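Local coordinates for TIR-like domain-containing protein (Prevotella corporis, PDB 7EBD) that is a prokaryotic STING-domain protein that binds C2E between the two subunits of a dimer, at residues 46-51 with 98-103. Residues are numbered along the deposited sequence; the frame is centred on the assembly and turned at random.
With C2E (9,9'-[(2R,3R,3aS,5S,7aR,9R,10R,10aS,12S,14aR)-3,5,10,12-tetrahydroxy-5,12-dioxidooctahydro-2H,7H-difuro[3,2-d:3',2'-j][1,3,7,9,2,8]tetraoxadiphosphacyclododecine-2,9-diyl]bis(2-amino-1,9-dihydro-6H-purin-6-one)), chain E.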
loop_
_atom_site.group_PDB
_atom_site.type_symbol
_atom_site.label_atom_id
_atom_site.label_comp_id
_atom_site.label_asym_id
_atom_site.label_seq_id
_atom_site.Cartn_x
_atom_site.Cartn_y
_atom_site.Cartn_z
ATOM N N TYR A 46 -15.627 4.377 5.038
ATOM C CA TYR A 46 -15.252 5.649 5.638
ATOM C C TYR A 46 -13.736 5.719 5.751
ATOM O O TYR A 46 -13.112 4.850 6.375
ATOM C CB TYR A 46 -15.906 5.827 7.009
ATOM C CG TYR A 46 -17.414 5.911 6.954
ATOM C CD1 TYR A 46 -18.047 7.070 6.521
ATOM C CD2 TYR A 46 -18.205 4.835 7.335
ATOM C CE1 TYR A 46 -19.426 7.155 6.466
ATOM C CE2 TYR A 46 -19.585 4.911 7.284
ATOM C CZ TYR A 46 -20.190 6.072 6.847
ATOM O OH TYR A 46 -21.563 6.153 6.798
ATOM N N ILE A 47 -13.155 6.748 5.143
ATOM C CA ILE A 47 -11.719 6.983 5.192
ATOM C C ILE A 47 -11.439 7.912 6.364
ATOM O O ILE A 47 -11.941 9.041 6.406
ATOM C CB ILE A 47 -11.208 7.588 3.876
ATOM C CG1 ILE A 47 -11.749 6.806 2.675
ATOM C CG2 ILE A 47 -9.686 7.613 3.859
ATOM C CD1 ILE A 47 -11.353 5.348 2.653
ATOM N N LYS A 48 -10.636 7.446 7.313
ATOM C CA LYS A 48 -10.321 8.201 8.518
ATOM C C LYS A 48 -8.904 8.744 8.406
ATOM O O LYS A 48 -7.949 7.972 8.276
ATOM C CB LYS A 48 -10.468 7.327 9.764
ATOM C CG LYS A 48 -10.013 8.001 11.048
ATOM C CD LYS A 48 -10.917 9.164 11.416
ATOM C CE LYS A 48 -10.463 9.827 12.705
ATOM N NZ LYS A 48 -11.350 10.962 13.084
HETATM N N MSE A 49 -8.773 10.065 8.456
HETATM C CA MSE A 49 -7.465 10.706 8.448
HETATM C C MSE A 49 -6.901 10.759 9.860
HETATM O O MSE A 49 -7.653 10.895 10.824
HETATM C CB MSE A 49 -7.555 12.120 7.868
HETATM C CG MSE A 49 -8.129 12.181 6.466
HETATM SE SE MSE A 49 -7.011 11.240 5.183
HETATM C CE MSE A 49 -5.478 12.433 5.175
ATOM N N PRO A 50 -5.583 10.628 9.992
ATOM C CA PRO A 50 -4.960 10.810 11.307
ATOM C C PRO A 50 -5.125 12.246 11.779
ATOM O O PRO A 50 -5.114 13.188 10.983
ATOM C CB PRO A 50 -3.487 10.465 11.062
ATOM C CG PRO A 50 -3.461 9.729 9.762
ATOM C CD PRO A 50 -4.600 10.264 8.958
ATOM N N GLU A 51 -5.294 12.404 13.094
ATOM C CA GLU A 51 -5.414 13.740 13.673
ATOM C C GLU A 51 -4.213 14.600 13.300
ATOM O O GLU A 51 -4.362 15.747 12.863
ATOM C CB GLU A 51 -5.556 13.637 15.191
ATOM C CG GLU A 51 -6.918 13.160 15.657
ATOM C CD GLU A 51 -7.002 13.039 17.164
ATOM O OE1 GLU A 51 -6.157 13.643 17.858
ATOM O OE2 GLU A 51 -7.911 12.337 17.655
ATOM N N TYR A 98 -14.316 0.847 7.932
ATOM C CA TYR A 98 -13.468 1.997 8.201
ATOM C C TYR A 98 -12.032 1.693 7.800
ATOM O O TYR A 98 -11.582 0.545 7.861
ATOM C CB TYR A 98 -13.521 2.399 9.685
ATOM C CG TYR A 98 -14.857 2.956 10.134
ATOM C CD1 TYR A 98 -15.919 2.115 10.433
ATOM C CD2 TYR A 98 -15.047 4.325 10.269
ATOM C CE1 TYR A 98 -17.139 2.624 10.844
ATOM C CE2 TYR A 98 -16.261 4.842 10.680
ATOM C CZ TYR A 98 -17.303 3.988 10.966
ATOM O OH TYR A 98 -18.513 4.502 11.375
ATOM N N ASP A 99 -11.312 2.732 7.382
ATOM C CA ASP A 99 -9.894 2.558 7.094
ATOM C C ASP A 99 -9.146 3.863 7.299
ATOM O O ASP A 99 -9.599 4.924 6.859
ATOM C CB ASP A 99 -9.666 2.052 5.667
ATOM C CG ASP A 99 -8.212 1.688 5.411
ATOM O OD1 ASP A 99 -7.756 0.659 5.950
ATOM O OD2 ASP A 99 -7.524 2.435 4.683
HETATM N N MSE A 100 -8.005 3.772 7.974
HETATM C CA MSE A 100 -7.047 4.866 8.048
HETATM C C MSE A 100 -5.872 4.522 7.140
HETATM O O MSE A 100 -5.215 3.498 7.337
HETATM C CB MSE A 100 -6.583 5.095 9.488
HETATM C CG MSE A 100 -5.568 6.216 9.638
HETATM SE SE MSE A 100 -4.976 6.467 11.481
HETATM C CE MSE A 100 -6.685 6.936 12.298
ATOM N N PRO A 101 -5.617 5.366 6.135
ATOM C CA PRO A 101 -4.620 5.017 5.111
ATOM C C PRO A 101 -3.206 4.919 5.660
ATOM O O PRO A 101 -2.557 5.940 5.914
ATOM C CB PRO A 101 -4.748 6.158 4.091
ATOM C CG PRO A 101 -6.064 6.821 4.394
ATOM C CD PRO A 101 -6.255 6.663 5.866
ATOM N N THR A 102 -2.715 3.690 5.840
ATOM C CA THR A 102 -1.350 3.492 6.313
ATOM C C THR A 102 -0.312 3.974 5.304
ATOM O O THR A 102 0.826 4.267 5.693
ATOM C CB THR A 102 -1.120 2.016 6.638
ATOM O OG1 THR A 102 -1.519 1.213 5.521
ATOM C CG2 THR A 102 -1.936 1.609 7.851
ATOM N N ILE A 103 -0.687 4.077 4.025
ATOM C CA ILE A 103 0.218 4.564 2.988
ATOM C C ILE A 103 0.733 5.963 3.298
ATOM O O ILE A 103 1.785 6.363 2.790
ATOM C CB ILE A 103 -0.489 4.524 1.616
ATOM C CG1 ILE A 103 0.520 4.698 0.479
ATOM C CG2 ILE A 103 -1.586 5.581 1.547
ATOM C CD1 ILE A 103 -0.102 4.659 -0.902
HETATM P P1 C2E E . -0.559 -0.982 -2.576
HETATM O O2P C2E E . -0.920 -2.391 -2.981
HETATM O O1P C2E E . -0.745 -0.160 -3.822
HETATM O "O5'" C2E E . -1.598 -0.307 -1.503
HETATM C "C5'" C2E E . -1.561 1.079 -1.353
HETATM C "C4'" C2E E . -2.266 1.462 -0.021
HETATM O "O4'" C2E E . -3.521 1.109 -0.070
HETATM C "C3'" C2E E . -1.664 0.669 1.160
HETATM O "O3'" C2E E . -0.641 1.365 1.697
HETATM C "C2'" C2E E . -2.853 0.580 2.133
HETATM O "O2'" C2E E . -2.975 1.843 2.924
HETATM C "C1'" C2E E . -3.905 0.459 1.364
HETATM N N9 C2E E . -4.255 -0.925 1.210
HETATM C C8 C2E E . -3.835 -1.685 0.188
HETATM N N7 C2E E . -4.378 -2.899 0.424
HETATM C C5 C2E E . -5.096 -2.845 1.553
HETATM C C6 C2E E . -5.924 -3.894 2.305
HETATM O O6 C2E E . -6.010 -4.999 1.890
HETATM N N1 C2E E . -6.597 -3.539 3.514
HETATM C C2 C2E E . -6.500 -2.200 4.031
HETATM N N2 C2E E . -7.181 -1.837 5.258
HETATM N N3 C2E E . -5.711 -1.200 3.316
HETATM C C4 C2E E . -5.018 -1.580 2.057
HETATM P P11 C2E E . 0.346 0.431 2.658
HETATM O O21 C2E E . -0.295 -0.170 3.885
HETATM O O11 C2E E . 1.406 1.370 3.185
HETATM O O5A C2E E . 1.110 -0.623 1.644
HETATM C C5A C2E E . 2.068 0.034 0.859
HETATM C C4A C2E E . 2.630 -0.909 -0.132
HETATM O O4A C2E E . 3.262 -1.882 0.467
HETATM C C3A C2E E . 1.403 -1.638 -1.019
HETATM O O3A C2E E . 1.037 -0.773 -2.190
HETATM C C2A C2E E . 1.868 -2.699 -1.408
HETATM O O2A C2E E . 2.706 -2.505 -2.644
HETATM C C1A C2E E . 2.823 -3.168 -0.191
HETATM N N91 C2E E . 2.149 -3.911 0.649
HETATM C C81 C2E E . 1.520 -3.588 1.795
HETATM N N71 C2E E . 0.977 -4.721 2.280
HETATM C C51 C2E E . 1.276 -5.710 1.444
HETATM C C61 C2E E . 0.937 -7.199 1.476
HETATM O O61 C2E E . 0.297 -7.638 2.367
HETATM N N11 C2E E . 1.390 -8.059 0.429
HETATM C C21 C2E E . 2.168 -7.518 -0.656
HETATM N N21 C2E E . 2.629 -8.391 -1.721
HETATM N N31 C2E E . 2.489 -6.096 -0.683
HETATM C C41 C2E E . 2.014 -5.207 0.415
#
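Asp99 N donates to Tyr46 O (3.0 Å) and Lys48 N to Asp99 O (2.8 Å, nearly straight at 175°), the closing rungs of the parallel pairing between strands 42-47 and 94-99. Each acceptor also takes a CA-H contact, from Tyr98 CA and Ile47 CA respectively. Lys48 O, placed for the next rung, faces Pro101, which has no N-H, and meets Met100 CA (3.2 Å) and Pro101 CD; Met100 N, on the other side of its strand, is hydrogen-bonded to Tyr65 OH. The Tyr46 and Tyr98 rings run side by side, tilted by 29° and slid apart, with Tyr46 CD2 over the rim of one Tyr98 face; Tyr98 OH binds Glu96. Asp99 leaves from the other sheet face with CG anti to its backbone N (chi1 -172°), where OD1 accepts from N2 of C2E (2.7 Å) and OD2 is bonded to Tyr14 OH. Thr102 OG1 accepts from O2' of C2E (3.0 Å). The strand end and following loop thus give Asp99, Thr102 and Ile103 to the STING-domain pocket, completed by the second subunit's Asp99 and Thr102. Ile47 CG2 crosses Pro101 CG at a slant, as Pro50 CG does selenium of selenomethionine Met100. Strands 84-91 and 155-157 flank the pair; helices 6-28, 57-67 and 124-146 cover Ile47, Met100 and Met49.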